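Local coordinates for protein ORF14 (Streptomyces clavuligerus, PDB 2WPX) that binds acetyl coenzyme A in one of its two GCN5-related N-acetyltransferase domains and is probably an acyltransferase of the clavulanic acid pathway, at residues A[178-183]-A[240-245]; A[158-163]-A[301-306]; A[195-200]-A[218-223]. One frame throughout, in Å; residues are numbered along the deposited sequence.

Interaction 1 of 3, residues A[178-183]-A[240-245]; sequences AGYSLV and AVHDAT
Ser-181 and Asp-243 meet through their side chains: OG of Ser-181 donates to OD2 of Asp-243 at 2.9 Å, using the syn lone pair of that oxygen. Ser-181 stands on the same face as Val-241, and its hydroxyl, between its own backbone N and carbonyl carbon (chi1 45°), is aimed at the Asp-243 carboxylate. On the same residue the backbone pairs twice with Val-241. Ser-181 N gives its hydrogen to Val-241 O at 2.9 Å, and Val-241 N returns a straighter bond to Ser-181 O at 2.8 Å. Past the end of the strand, Asp-243 N donates to Gly-179 O at 2.8 Å. That carbonyl also accepts a hydrogen from a water, which in turn accepts one from Ala-244 N, so the loop after His-242 is held to Gly-179 both directly and through the water. Gly-179 has a positive phi (93°), where a CB would press against the preceding carbonyl oxygen.

These bonds join strand 180-185, the outermost at this end of the run of strands, antiparallel to strand 234-242. With helices 191-199 and 222-230 between them in sequence, the order is consistent with the beta1-alpha1-alpha2-beta2 opening of a GNAT fold. Tyr-180 and His-242 form a non-hydrogen-bonded pair. His-242 CD2 lies over one face of the phenol, 3.6 Å from Tyr-180 CZ, with the ring planes at 52°. His-242 ND1 is also tied to Thr-245 OG1 at 2.9 Å, while the phenol hydroxyl is hydrogen-bonded to His-275. Farther along this face Leu-182 CD2 approaches Ala-240 CB at 4.4 Å, and both side chains pack on helix 280-295. On the face of Ser-181 and Val-241, Val-183 CG1 loosely meets Val-241 CG2 beside Tyr-193.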
ATOM      1  N   ALA A 178      -4.576  15.685 -29.380  1.00 24.57           N
ATOM      2  CA  ALA A 178      -3.599  15.969 -30.417  1.00 24.36           C
ATOM      3  C   ALA A 178      -2.299  16.322 -29.746  1.00 24.30           C
ATOM      4  O   ALA A 178      -2.280  16.986 -28.715  1.00 24.08           O
ATOM      5  CB  ALA A 178      -4.082  17.115 -31.290  1.00 25.80           C
ATOM      6  N   GLY A 179      -1.202  15.859 -30.317  1.00 24.73           N
ATOM      7  CA  GLY A 179       0.103  16.065 -29.700  1.00 25.46           C
ATOM      8  C   GLY A 179       0.532  14.916 -28.803  1.00 24.46           C
ATOM      9  O   GLY A 179       1.722  14.853 -28.398  1.00 25.14           O
ATOM     10  N   TYR A 180      -0.400  14.012 -28.462  1.00 22.99           N
ATOM     11  CA  TYR A 180      -0.045  12.916 -27.506  1.00 23.25           C
ATOM     12  C   TYR A 180      -0.083  11.498 -28.066  1.00 23.37           C
ATOM     13  O   TYR A 180      -0.756  11.249 -29.028  1.00 23.19           O
ATOM     14  CB  TYR A 180      -0.891  12.990 -26.231  1.00 21.95           C
ATOM     15  CG  TYR A 180      -0.698  14.302 -25.509  1.00 20.96           C
ATOM     16  CD1 TYR A 180      -1.444  15.435 -25.866  1.00 21.10           C
ATOM     17  CD2 TYR A 180       0.263  14.421 -24.498  1.00 17.28           C
ATOM     18  CE1 TYR A 180      -1.250  16.647 -25.222  1.00 19.55           C
ATOM     19  CE2 TYR A 180       0.475  15.616 -23.864  1.00 20.16           C
ATOM     20  CZ  TYR A 180      -0.288  16.729 -24.226  1.00 22.77           C
ATOM     21  OH  TYR A 180      -0.091  17.914 -23.559  1.00 24.29           O
ATOM     22  N   SER A 181       0.653  10.564 -27.473  1.00 23.72           N
ATOM     23  CA  SER A 181       0.329   9.165 -27.753  1.00 24.62           C
ATOM     24  C   SER A 181       0.406   8.280 -26.535  1.00 23.76           C
ATOM     25  O   SER A 181       1.207   8.504 -25.628  1.00 24.53           O
ATOM     26  CB  SER A 181       1.164   8.612 -28.889  1.00 24.80           C
ATOM     27  OG  SER A 181       2.473   9.012 -28.683  1.00 29.17           O
ATOM     28  N   LEU A 182      -0.436   7.257 -26.529  1.00 23.48           N
ATOM     29  CA  LEU A 182      -0.501   6.309 -25.428  1.00 22.56           C
ATOM     30  C   LEU A 182       0.564   5.262 -25.596  1.00 21.95           C
ATOM     31  O   LEU A 182       0.707   4.730 -26.683  1.00 21.52           O
ATOM     32  CB  LEU A 182      -1.838   5.618 -25.499  1.00 22.84           C
ATOM     33  CG  LEU A 182      -2.847   6.610 -24.959  1.00 25.68           C
ATOM     34  CD1 LEU A 182      -4.120   5.849 -24.711  1.00 29.26           C
ATOM     35  CD2 LEU A 182      -2.344   7.182 -23.625  1.00 24.74           C
ATOM     36  N   VAL A 183       1.308   4.968 -24.536  1.00 21.11           N
ATOM     37  CA  VAL A 183       2.167   3.750 -24.499  1.00 20.67           C
ATOM     38  C   VAL A 183       1.795   2.847 -23.281  1.00 19.74           C
ATOM     39  O   VAL A 183       1.286   3.340 -22.239  1.00 19.41           O
ATOM     40  CB  VAL A 183       3.690   4.144 -24.470  1.00 21.18           C
ATOM     41  CG1 VAL A 183       4.056   4.798 -23.121  1.00 17.22           C
ATOM     42  CG2 VAL A 183       4.616   2.952 -24.735  1.00 20.60           C
ATOM     43  N   ALA A 240       1.533   8.483 -21.142  1.00 12.83           N
ATOM     44  CA  ALA A 240       1.177   9.383 -22.213  1.00 14.12           C
ATOM     45  C   ALA A 240       2.422  10.134 -22.603  1.00 14.04           C
ATOM     46  O   ALA A 240       3.087  10.714 -21.742  1.00 13.11           O
ATOM     47  CB  ALA A 240       0.107  10.337 -21.780  1.00 14.07           C
ATOM     48  N   VAL A 241       2.747  10.110 -23.894  1.00 14.86           N
ATOM     49  CA  VAL A 241       3.926  10.837 -24.342  1.00 16.59           C
ATOM     50  C   VAL A 241       3.534  12.077 -25.094  1.00 17.05           C
ATOM     51  O   VAL A 241       2.645  12.021 -25.919  1.00 18.66           O
ATOM     52  CB  VAL A 241       4.883   9.981 -25.222  1.00 17.59           C
ATOM     53  CG1 VAL A 241       6.028  10.863 -25.731  1.00 17.49           C
ATOM     54  CG2 VAL A 241       5.450   8.802 -24.414  1.00 15.58           C
ATOM     55  N   HIS A 242       4.203  13.186 -24.825  1.00 17.45           N
ATOM     56  CA  HIS A 242       4.015  14.402 -25.619  1.00 18.19           C
ATOM     57  C   HIS A 242       4.947  14.433 -26.829  1.00 20.24           C
ATOM     58  O   HIS A 242       6.142  14.714 -26.686  1.00 20.75           O
ATOM     59  CB  HIS A 242       4.143  15.655 -24.747  1.00 17.11           C
ATOM     60  CG  HIS A 242       3.879  16.948 -25.483  1.00 21.98           C
ATOM     61  ND1 HIS A 242       4.871  17.877 -25.751  1.00 21.04           N
ATOM     62  CD2 HIS A 242       2.728  17.475 -25.990  1.00 19.77           C
ATOM     63  CE1 HIS A 242       4.340  18.916 -26.387  1.00 20.43           C
ATOM     64  NE2 HIS A 242       3.052  18.683 -26.568  1.00 17.70           N
ATOM     65  N   ASP A 243       4.401  14.179 -28.035  1.00 21.83           N
ATOM     66  CA  ASP A 243       5.261  13.963 -29.222  1.00 23.56           C
ATOM     67  C   ASP A 243       6.268  15.092 -29.482  1.00 24.57           C
ATOM     68  O   ASP A 243       7.423  14.836 -29.835  1.00 26.42           O
ATOM     69  CB  ASP A 243       4.470  13.657 -30.507  1.00 23.95           C
ATOM     70  CG  ASP A 243       3.382  12.550 -30.318  1.00 27.00           C
ATOM     71  OD1 ASP A 243       2.383  12.609 -31.076  1.00 31.66           O
ATOM     72  OD2 ASP A 243       3.497  11.625 -29.473  1.00 23.01           O
ATOM     73  N   ALA A 244       5.854  16.337 -29.329  1.00 23.03           N
ATOM     74  CA  ALA A 244       6.733  17.400 -29.788  1.00 24.37           C
ATOM     75  C   ALA A 244       8.019  17.481 -28.962  1.00 23.88           C
ATOM     76  O   ALA A 244       9.044  17.898 -29.486  1.00 25.08           O
ATOM     77  CB  ALA A 244       6.000  18.790 -29.799  1.00 23.33           C
ATOM     78  N   THR A 245       7.947  17.098 -27.683  1.00 22.00           N
ATOM     79  CA  THR A 245       9.067  17.236 -26.774  1.00 21.07           C
ATOM     80  C   THR A 245       9.578  15.875 -26.279  1.00 20.65           C
ATOM     81  O   THR A 245      10.597  15.793 -25.591  1.00 20.69           O
ATOM     82  CB  THR A 245       8.666  18.066 -25.533  1.00 19.97           C
ATOM     83  OG1 THR A 245       7.606  17.393 -24.835  1.00 16.27           O
ATOM     84  CG2 THR A 245       8.274  19.504 -25.916  1.00 19.97           C
TER
HETATM   85  O   HOH W   1       3.162  16.887 -29.437  1.00  4.97           O

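Interaction 2 of 3, residues A[158-163]-A[301-306]; sequences HQWLDL and LVETAN
Trp-160 lays its six-membered ring under Glu-303, whose CB sits 3.4 Å from the ring centroid and only 11° off the normal, a CH-pi contact. With CG of Glu-303 between its own N and carbonyl carbon (chi1 77°), the extended chain runs beside the indole and reaches His-158. There His-158 NE2 donates to Glu-303 OE1 at 2.6 Å in a bent bond (148°), on the oxygen's anti side and somewhat out of the carboxylate plane. The ring's ND1 is bonded to Asp-326, so both nitrogens are held and its rotation is fixed; Trp-328 stacks on it. Leu-301 CB reaches the indole obliquely, 4.2 Å from Trp-160 CZ3, and Leu-301 CD2 rests 3.6 Å from Asp-162 CG.

Two backbone hydrogen bonds each for Gln-159 with Thr-304 and Leu-161 with Val-302 pair strand 149-162 of the N-terminal GNAT domain antiparallel with strand 301-307 of the C-terminal one, joining the tandem halves. On the reverse face the methyl CG2 of Thr-304 nestles beside the bent Gln-159 chain, 4.0 Å from its CB. Gln-159 NE2 crosses to Asn-306 OD1 at 2.8 Å. Farther along, Leu-161 and Val-302 pack CB to CB at 4.4 Å, Phe-322 touching Leu-161.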
ATOM      1  N   HIS A 158      -9.418   5.833   1.076  1.00 17.02           N
ATOM      2  CA  HIS A 158      -9.245   4.521   0.483  1.00 16.31           C
ATOM      3  C   HIS A 158     -10.502   4.149  -0.259  1.00 16.90           C
ATOM      4  O   HIS A 158     -11.563   4.145   0.342  1.00 19.00           O
ATOM      5  CB  HIS A 158      -8.894   3.503   1.569  1.00 15.68           C
ATOM      6  CG  HIS A 158      -8.611   2.141   1.040  1.00 14.27           C
ATOM      7  ND1 HIS A 158      -9.088   1.007   1.643  1.00 14.32           N
ATOM      8  CD2 HIS A 158      -7.904   1.721  -0.041  1.00 15.15           C
ATOM      9  CE1 HIS A 158      -8.705  -0.063   0.960  1.00 12.57           C
ATOM     10  NE2 HIS A 158      -7.970   0.342  -0.062  1.00 12.88           N
ATOM     11  N   GLN A 159     -10.414   3.874  -1.560  1.00 15.70           N
ATOM     12  CA  GLN A 159     -11.634   3.825  -2.363  1.00 15.60           C
ATOM     13  C   GLN A 159     -11.826   2.497  -3.081  1.00 15.52           C
ATOM     14  O   GLN A 159     -10.859   1.821  -3.366  1.00 15.00           O
ATOM     15  CB  GLN A 159     -11.550   4.917  -3.436  1.00 16.36           C
ATOM     16  CG  GLN A 159     -11.560   6.371  -2.931  1.00 14.01           C
ATOM     17  CD  GLN A 159     -10.752   7.264  -3.880  1.00 17.43           C
ATOM     18  OE1 GLN A 159     -11.225   7.587  -4.962  1.00 16.73           O
ATOM     19  NE2 GLN A 159      -9.512   7.613  -3.499  1.00 13.10           N
ATOM     20  N   TRP A 160     -13.062   2.133  -3.400  1.00 15.17           N
ATOM     21  CA  TRP A 160     -13.305   0.897  -4.115  1.00 15.56           C
ATOM     22  C   TRP A 160     -14.135   1.130  -5.355  1.00 16.15           C
ATOM     23  O   TRP A 160     -15.050   1.936  -5.368  1.00 15.85           O
ATOM     24  CB  TRP A 160     -14.006  -0.180  -3.235  1.00 16.29           C
ATOM     25  CG  TRP A 160     -13.071  -0.826  -2.200  1.00 16.11           C
ATOM     26  CD1 TRP A 160     -12.938  -0.453  -0.904  1.00 16.03           C
ATOM     27  CD2 TRP A 160     -12.138  -1.905  -2.406  1.00 14.99           C
ATOM     28  NE1 TRP A 160     -11.989  -1.217  -0.284  1.00 16.39           N
ATOM     29  CE2 TRP A 160     -11.492  -2.132  -1.174  1.00 16.48           C
ATOM     30  CE3 TRP A 160     -11.810  -2.719  -3.503  1.00 13.13           C
ATOM     31  CZ2 TRP A 160     -10.539  -3.132  -1.003  1.00 12.44           C
ATOM     32  CZ3 TRP A 160     -10.869  -3.681  -3.347  1.00 11.15           C
ATOM     33  CH2 TRP A 160     -10.254  -3.910  -2.091  1.00 12.45           C
ATOM     34  N   LEU A 161     -13.757   0.432  -6.412  1.00 16.46           N
ATOM     35  CA  LEU A 161     -14.554   0.341  -7.608  1.00 16.38           C
ATOM     36  C   LEU A 161     -14.947  -1.109  -7.806  1.00 17.52           C
ATOM     37  O   LEU A 161     -14.101  -1.999  -7.855  1.00 17.60           O
ATOM     38  CB  LEU A 161     -13.755   0.808  -8.802  1.00 15.46           C
ATOM     39  CG  LEU A 161     -14.380   0.519 -10.193  1.00 15.44           C
ATOM     40  CD1 LEU A 161     -15.737   1.233 -10.415  1.00 13.00           C
ATOM     41  CD2 LEU A 161     -13.366   0.827 -11.316  1.00 12.89           C
ATOM     42  N   ASP A 162     -16.242  -1.335  -7.910  1.00 18.56           N
ATOM     43  CA  ASP A 162     -16.775  -2.627  -8.148  1.00 20.42           C
ATOM     44  C   ASP A 162     -17.418  -2.617  -9.522  1.00 21.11           C
ATOM     45  O   ASP A 162     -18.525  -2.102  -9.720  1.00 22.81           O
ATOM     46  CB  ASP A 162     -17.811  -2.901  -7.087  1.00 22.03           C
ATOM     47  CG  ASP A 162     -18.523  -4.198  -7.268  1.00 24.54           C
ATOM     48  OD1 ASP A 162     -18.530  -4.810  -8.365  1.00 27.81           O
ATOM     49  OD2 ASP A 162     -19.127  -4.603  -6.266  1.00 27.82           O
ATOM     50  N   LEU A 163     -16.721  -3.226 -10.462  1.00 23.50           N
ATOM     51  CA  LEU A 163     -17.153  -3.300 -11.828  1.00 23.63           C
ATOM     52  C   LEU A 163     -18.516  -3.980 -12.032  1.00 24.81           C
ATOM     53  O   LEU A 163     -19.111  -3.791 -13.078  1.00 24.32           O
ATOM     54  CB  LEU A 163     -16.085  -3.997 -12.664  1.00 22.77           C
ATOM     55  CG  LEU A 163     -14.905  -3.155 -13.162  1.00 22.40           C
ATOM     56  CD1 LEU A 163     -14.448  -2.228 -12.112  1.00 25.19           C
ATOM     57  CD2 LEU A 163     -13.784  -4.138 -13.519  1.00 23.76           C
ATOM     58  N   LEU A 301     -12.973  -6.120  -8.675  1.00 17.73           N
ATOM     59  CA  LEU A 301     -12.826  -5.173  -7.549  1.00 15.95           C
ATOM     60  C   LEU A 301     -11.487  -4.493  -7.521  1.00 14.64           C
ATOM     61  O   LEU A 301     -10.422  -5.151  -7.444  1.00 15.56           O
ATOM     62  CB  LEU A 301     -13.085  -5.847  -6.191  1.00 15.96           C
ATOM     63  CG  LEU A 301     -14.438  -6.547  -5.964  1.00 16.93           C
ATOM     64  CD1 LEU A 301     -14.374  -7.493  -4.717  1.00 15.59           C
ATOM     65  CD2 LEU A 301     -15.494  -5.514  -5.736  1.00 18.03           C
ATOM     66  N   VAL A 302     -11.503  -3.164  -7.582  1.00 14.76           N
ATOM     67  CA  VAL A 302     -10.271  -2.435  -7.743  1.00 13.50           C
ATOM     68  C   VAL A 302     -10.183  -1.432  -6.620  1.00 15.58           C
ATOM     69  O   VAL A 302     -11.136  -0.719  -6.325  1.00 17.94           O
ATOM     70  CB  VAL A 302     -10.219  -1.741  -9.111  1.00 14.89           C
ATOM     71  CG1 VAL A 302      -8.885  -0.991  -9.284  1.00 13.38           C
ATOM     72  CG2 VAL A 302     -10.425  -2.747 -10.205  1.00 11.54           C
ATOM     73  N   GLU A 303      -9.074  -1.421  -5.915  1.00 13.52           N
ATOM     74  CA  GLU A 303      -8.925  -0.469  -4.838  1.00 12.68           C
ATOM     75  C   GLU A 303      -7.841   0.564  -5.193  1.00 13.70           C
ATOM     76  O   GLU A 303      -6.924   0.297  -6.012  1.00 14.10           O
ATOM     77  CB  GLU A 303      -8.570  -1.188  -3.526  1.00 13.45           C
ATOM     78  CG  GLU A 303      -7.118  -1.614  -3.447  1.00 14.13           C
ATOM     79  CD  GLU A 303      -6.799  -2.376  -2.147  1.00 19.26           C
ATOM     80  OE1 GLU A 303      -6.712  -1.740  -1.084  1.00 15.76           O
ATOM     81  OE2 GLU A 303      -6.639  -3.610  -2.205  1.00 17.23           O
ATOM     82  N   THR A 304      -7.946   1.732  -4.565  1.00 13.74           N
ATOM     83  CA  THR A 304      -6.937   2.746  -4.694  1.00 14.79           C
ATOM     84  C   THR A 304      -6.977   3.666  -3.451  1.00 15.29           C
ATOM     85  O   THR A 304      -7.893   3.517  -2.611  1.00 15.17           O
ATOM     86  CB  THR A 304      -7.189   3.585  -5.992  1.00 15.54           C
ATOM     87  OG1 THR A 304      -5.977   4.239  -6.412  1.00 14.23           O
ATOM     88  CG2 THR A 304      -8.339   4.599  -5.779  1.00 12.44           C
ATOM     89  N   ALA A 305      -6.012   4.595  -3.335  1.00 14.64           N
ATOM     90  CA  ALA A 305      -5.987   5.529  -2.209  1.00 16.10           C
ATOM     91  C   ALA A 305      -5.333   6.824  -2.600  1.00 16.90           C
ATOM     92  O   ALA A 305      -4.253   6.827  -3.186  1.00 17.88           O
ATOM     93  CB  ALA A 305      -5.205   4.935  -0.992  1.00 15.94           C
ATOM     94  N   ASN A 306      -5.982   7.917  -2.221  1.00 17.34           N
ATOM     95  CA  ASN A 306      -5.454   9.265  -2.390  1.00 18.60           C
ATOM     96  C   ASN A 306      -5.324   9.970  -1.080  1.00 18.61           C
ATOM     97  O   ASN A 306      -6.154   9.788  -0.179  1.00 17.76           O
ATOM     98  CB  ASN A 306      -6.418  10.072  -3.216  1.00 17.83           C
ATOM     99  CG  ASN A 306      -6.508   9.559  -4.571  1.00 20.45           C
ATOM    100  OD1 ASN A 306      -7.526   8.999  -4.985  1.00 20.70           O
ATOM    101  ND2 ASN A 306      -5.411   9.707  -5.309  1.00 23.68           N
TER

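Interaction 3 of 3, residues A[195-200]-A[218-223]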
ATOM      1  N   VAL A 195      13.770   6.960 -16.361  1.00 16.39           N
ATOM      2  CA  VAL A 195      14.119   8.304 -15.857  1.00 16.80           C
ATOM      3  C   VAL A 195      12.925   9.301 -15.992  1.00 18.14           C
ATOM      4  O   VAL A 195      12.674  10.071 -15.085  1.00 18.18           O
ATOM      5  CB  VAL A 195      15.450   8.846 -16.427  1.00 17.04           C
ATOM      6  CG1 VAL A 195      15.670  10.301 -16.043  1.00 14.58           C
ATOM      7  CG2 VAL A 195      16.608   8.006 -15.889  1.00 15.27           C
ATOM      8  N   PRO A 196      12.181   9.255 -17.117  1.00 18.33           N
ATOM      9  CA  PRO A 196      11.024  10.132 -17.264  1.00 19.08           C
ATOM     10  C   PRO A 196       9.958   9.887 -16.173  1.00 20.15           C
ATOM     11  O   PRO A 196       9.343  10.844 -15.706  1.00 21.22           O
ATOM     12  CB  PRO A 196      10.501   9.776 -18.658  1.00 18.85           C
ATOM     13  CG  PRO A 196      11.796   9.418 -19.439  1.00 17.48           C
ATOM     14  CD  PRO A 196      12.669   8.732 -18.412  1.00 19.11           C
ATOM     15  N   VAL A 197       9.731   8.626 -15.815  1.00 19.27           N
ATOM     16  CA  VAL A 197       8.889   8.296 -14.714  1.00 20.48           C
ATOM     17  C   VAL A 197       9.392   8.932 -13.411  1.00 22.61           C
ATOM     18  O   VAL A 197       8.598   9.384 -12.561  1.00 23.01           O
ATOM     19  CB  VAL A 197       8.736   6.734 -14.530  1.00 19.71           C
ATOM     20  CG1 VAL A 197       8.385   6.372 -13.081  1.00 19.67           C
ATOM     21  CG2 VAL A 197       7.682   6.195 -15.454  1.00 18.65           C
ATOM     22  N   SER A 198      10.696   8.940 -13.205  1.00 22.60           N
ATOM     23  CA  SER A 198      11.125   9.436 -11.938  1.00 23.98           C
ATOM     24  C   SER A 198      11.070  10.964 -11.913  1.00 26.40           C
ATOM     25  O   SER A 198      10.884  11.544 -10.847  1.00 28.35           O
ATOM     26  CB  SER A 198      12.513   8.918 -11.603  1.00 23.40           C
ATOM     27  OG  SER A 198      13.441   9.584 -12.418  1.00 24.45           O
ATOM     28  N   GLU A 199      11.218  11.622 -13.062  1.00 50.76           N
ATOM     29  CA  GLU A 199      11.177  13.072 -13.065  1.00 52.72           C
ATOM     30  C   GLU A 199       9.716  13.561 -13.009  1.00 53.90           C
ATOM     31  O   GLU A 199       9.433  14.755 -12.873  1.00 54.16           O
ATOM     32  CB  GLU A 199      12.015  13.690 -14.223  1.00 53.12           C
ATOM     33  CG  GLU A 199      11.775  13.097 -15.633  1.00 55.62           C
ATOM     34  CD  GLU A 199      12.876  13.445 -16.685  1.00 57.92           C
ATOM     35  OE1 GLU A 199      12.939  12.768 -17.739  1.00 57.21           O
ATOM     36  OE2 GLU A 199      13.673  14.385 -16.468  1.00 59.51           O
ATOM     37  N   LEU A 200       8.782  12.625 -13.105  1.00 54.28           N
ATOM     38  CA  LEU A 200       7.395  12.969 -12.848  1.00 55.90           C
ATOM     39  C   LEU A 200       7.107  12.895 -11.344  1.00 56.90           C
ATOM     40  O   LEU A 200       6.062  12.382 -10.969  1.00 57.90           O
ATOM     41  CB  LEU A 200       6.441  12.029 -13.601  1.00 55.51           C
ATOM     42  CG  LEU A 200       5.639  12.434 -14.844  1.00 55.45           C
ATOM     43  CD1 LEU A 200       6.519  12.950 -15.958  1.00 54.19           C
ATOM     44  CD2 LEU A 200       4.855  11.239 -15.317  1.00 52.04           C
ATOM     45  N   THR A 218      16.214  12.190  -7.575  1.00 39.81           N
ATOM     46  CA  THR A 218      15.203  11.137  -7.659  1.00 38.85           C
ATOM     47  C   THR A 218      15.641  10.087  -8.673  1.00 37.47           C
ATOM     48  O   THR A 218      16.394  10.367  -9.597  1.00 37.74           O
ATOM     49  CB  THR A 218      13.804  11.717  -7.975  1.00 39.86           C
ATOM     50  OG1 THR A 218      13.520  12.782  -7.055  1.00 40.73           O
ATOM     51  CG2 THR A 218      12.721  10.640  -7.852  1.00 40.34           C
ATOM     52  N   SER A 219      15.234   8.853  -8.481  1.00 35.55           N
ATOM     53  CA  SER A 219      15.620   7.871  -9.460  1.00 34.77           C
ATOM     54  C   SER A 219      14.637   6.723  -9.437  1.00 33.18           C
ATOM     55  O   SER A 219      13.879   6.553  -8.460  1.00 33.45           O
ATOM     56  CB  SER A 219      17.084   7.388  -9.269  1.00 35.24           C
ATOM     57  OG  SER A 219      17.337   6.977  -7.926  1.00 37.70           O
ATOM     58  N   TYR A 220      14.635   5.957 -10.523  1.00 30.77           N
ATOM     59  CA  TYR A 220      13.750   4.855 -10.642  1.00 29.35           C
ATOM     60  C   TYR A 220      14.470   3.721  -9.897  1.00 29.12           C
ATOM     61  O   TYR A 220      15.677   3.523 -10.098  1.00 29.36           O
ATOM     62  CB  TYR A 220      13.517   4.522 -12.122  1.00 29.02           C
ATOM     63  CG  TYR A 220      12.391   3.529 -12.321  1.00 28.97           C
ATOM     64  CD1 TYR A 220      11.074   3.961 -12.447  1.00 29.13           C
ATOM     65  CD2 TYR A 220      12.644   2.158 -12.335  1.00 28.39           C
ATOM     66  CE1 TYR A 220      10.043   3.060 -12.561  1.00 29.02           C
ATOM     67  CE2 TYR A 220      11.627   1.239 -12.502  1.00 28.65           C
ATOM     68  CZ  TYR A 220      10.320   1.708 -12.603  1.00 28.90           C
ATOM     69  OH  TYR A 220       9.305   0.811 -12.761  1.00 28.27           O
ATOM     70  N   ALA A 221      13.758   3.019  -9.014  1.00 29.19           N
ATOM     71  CA  ALA A 221      14.363   2.004  -8.186  1.00 29.24           C
ATOM     72  C   ALA A 221      13.888   0.644  -8.632  1.00 28.68           C
ATOM     73  O   ALA A 221      12.794   0.237  -8.342  1.00 28.74           O
ATOM     74  CB  ALA A 221      14.006   2.229  -6.761  1.00 30.03           C
ATOM     75  N   ARG A 222      14.760  -0.036  -9.357  1.00 28.24           N
ATOM     76  CA  ARG A 222      14.532  -1.332  -9.875  1.00 27.69           C
ATOM     77  C   ARG A 222      14.194  -2.343  -8.792  1.00 27.90           C
ATOM     78  O   ARG A 222      13.612  -3.373  -9.059  1.00 27.51           O
ATOM     79  CB  ARG A 222      15.797  -1.768 -10.571  1.00 27.54           C
ATOM     80  CG  ARG A 222      15.723  -1.918 -12.034  1.00 27.07           C
ATOM     81  CD  ARG A 222      15.494  -0.735 -12.932  1.00 27.21           C
ATOM     82  NE  ARG A 222      14.467  -1.242 -13.811  1.00 26.79           N
ATOM     83  CZ  ARG A 222      14.097  -0.801 -15.009  1.00 26.88           C
ATOM     84  NH1 ARG A 222      14.686   0.193 -15.647  1.00 27.38           N
ATOM     85  NH2 ARG A 222      13.089  -1.436 -15.580  1.00 26.61           N
ATOM     86  N   GLN A 223      14.583  -2.043  -7.561  1.00 28.68           N
ATOM     87  CA  GLN A 223      14.360  -2.953  -6.472  1.00 29.20           C
ATOM     88  C   GLN A 223      12.873  -3.038  -6.119  1.00 29.40           C
ATOM     89  O   GLN A 223      12.418  -4.055  -5.619  1.00 29.64           O
ATOM     90  CB  GLN A 223      15.209  -2.563  -5.258  1.00 30.26           C
ATOM     91  CG  GLN A 223      15.339  -3.679  -4.277  1.00 30.99           C
ATOM     92  CD  GLN A 223      16.275  -3.380  -3.107  1.00 32.29           C
ATOM     93  OE1 GLN A 223      17.151  -2.533  -3.186  1.00 32.48           O
ATOM     94  NE2 GLN A 223      16.089  -4.100  -2.028  1.00 33.32           N
TER
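Val-197 and Tyr-220 make the apolar part of this contact. The methyl CG1 of Val-197 lies in the plane of the phenol ring, at its edge, 3.7 Å from Tyr-220 CD1 and equally far from Tyr-220 CE1. CG of Tyr-220 lies opposite the backbone N (chi1 -169°), which carries the ring's edge to Val-197.

The other touches are van der Waals contacts round Ser-198. Its CB faces the Ser-219 to Tyr-220 peptide, 3.7 Å from Ser-219 C and 3.8 Å from Tyr-220 N. Next to it, the methyl CG2 of Thr-218 lies 3.6 Å from the backbone Ser-198 O. The segment 218-223 thus runs past the last turn of helix 191-199 before entering helix 222-230. In this C-terminal GNAT domain both helices lie, along the chain, between strands 180-185 and 234-242, which pair with each other, and Val-197 packs also on Leu-248 and Tyr-251 of strand 247-256.

The polar groups are held on each side separately. Ser-198 OG turns back to its own helix and donates to Val-195 O at 2.8 Å; the same Val-195 O accepts Glu-199 N at 2.9 Å. Tyr-220 OH is bonded to Glu-225, which also forms a salt bridge with Arg-222. The guanidinium of Arg-222 has Tyr-220 CE2 over one face, toward its rim, 4.0 Å above its plane.

Interactions 1 and 2 belong to the same run of neighbouring strands: interaction 2 lies between the two halves, its centre about 12 Å from the centre of the chain, whereas interaction 1 lies at the outer edge, about 30 Å from it; their own centres are 28 Å apart. Along the chain the contacts are nested, with interaction 3 inside the loop closed by interaction 1, itself inside that closed by interaction 2. Interaction 3 lies about 7 Å from interaction 1 and about 13 Å from interaction 2, nearest atoms in each case. Acetyl coenzyme A sits in the N-terminal domain, away from all three; the His-158 side chain of interaction 2 is about 13 Å from it.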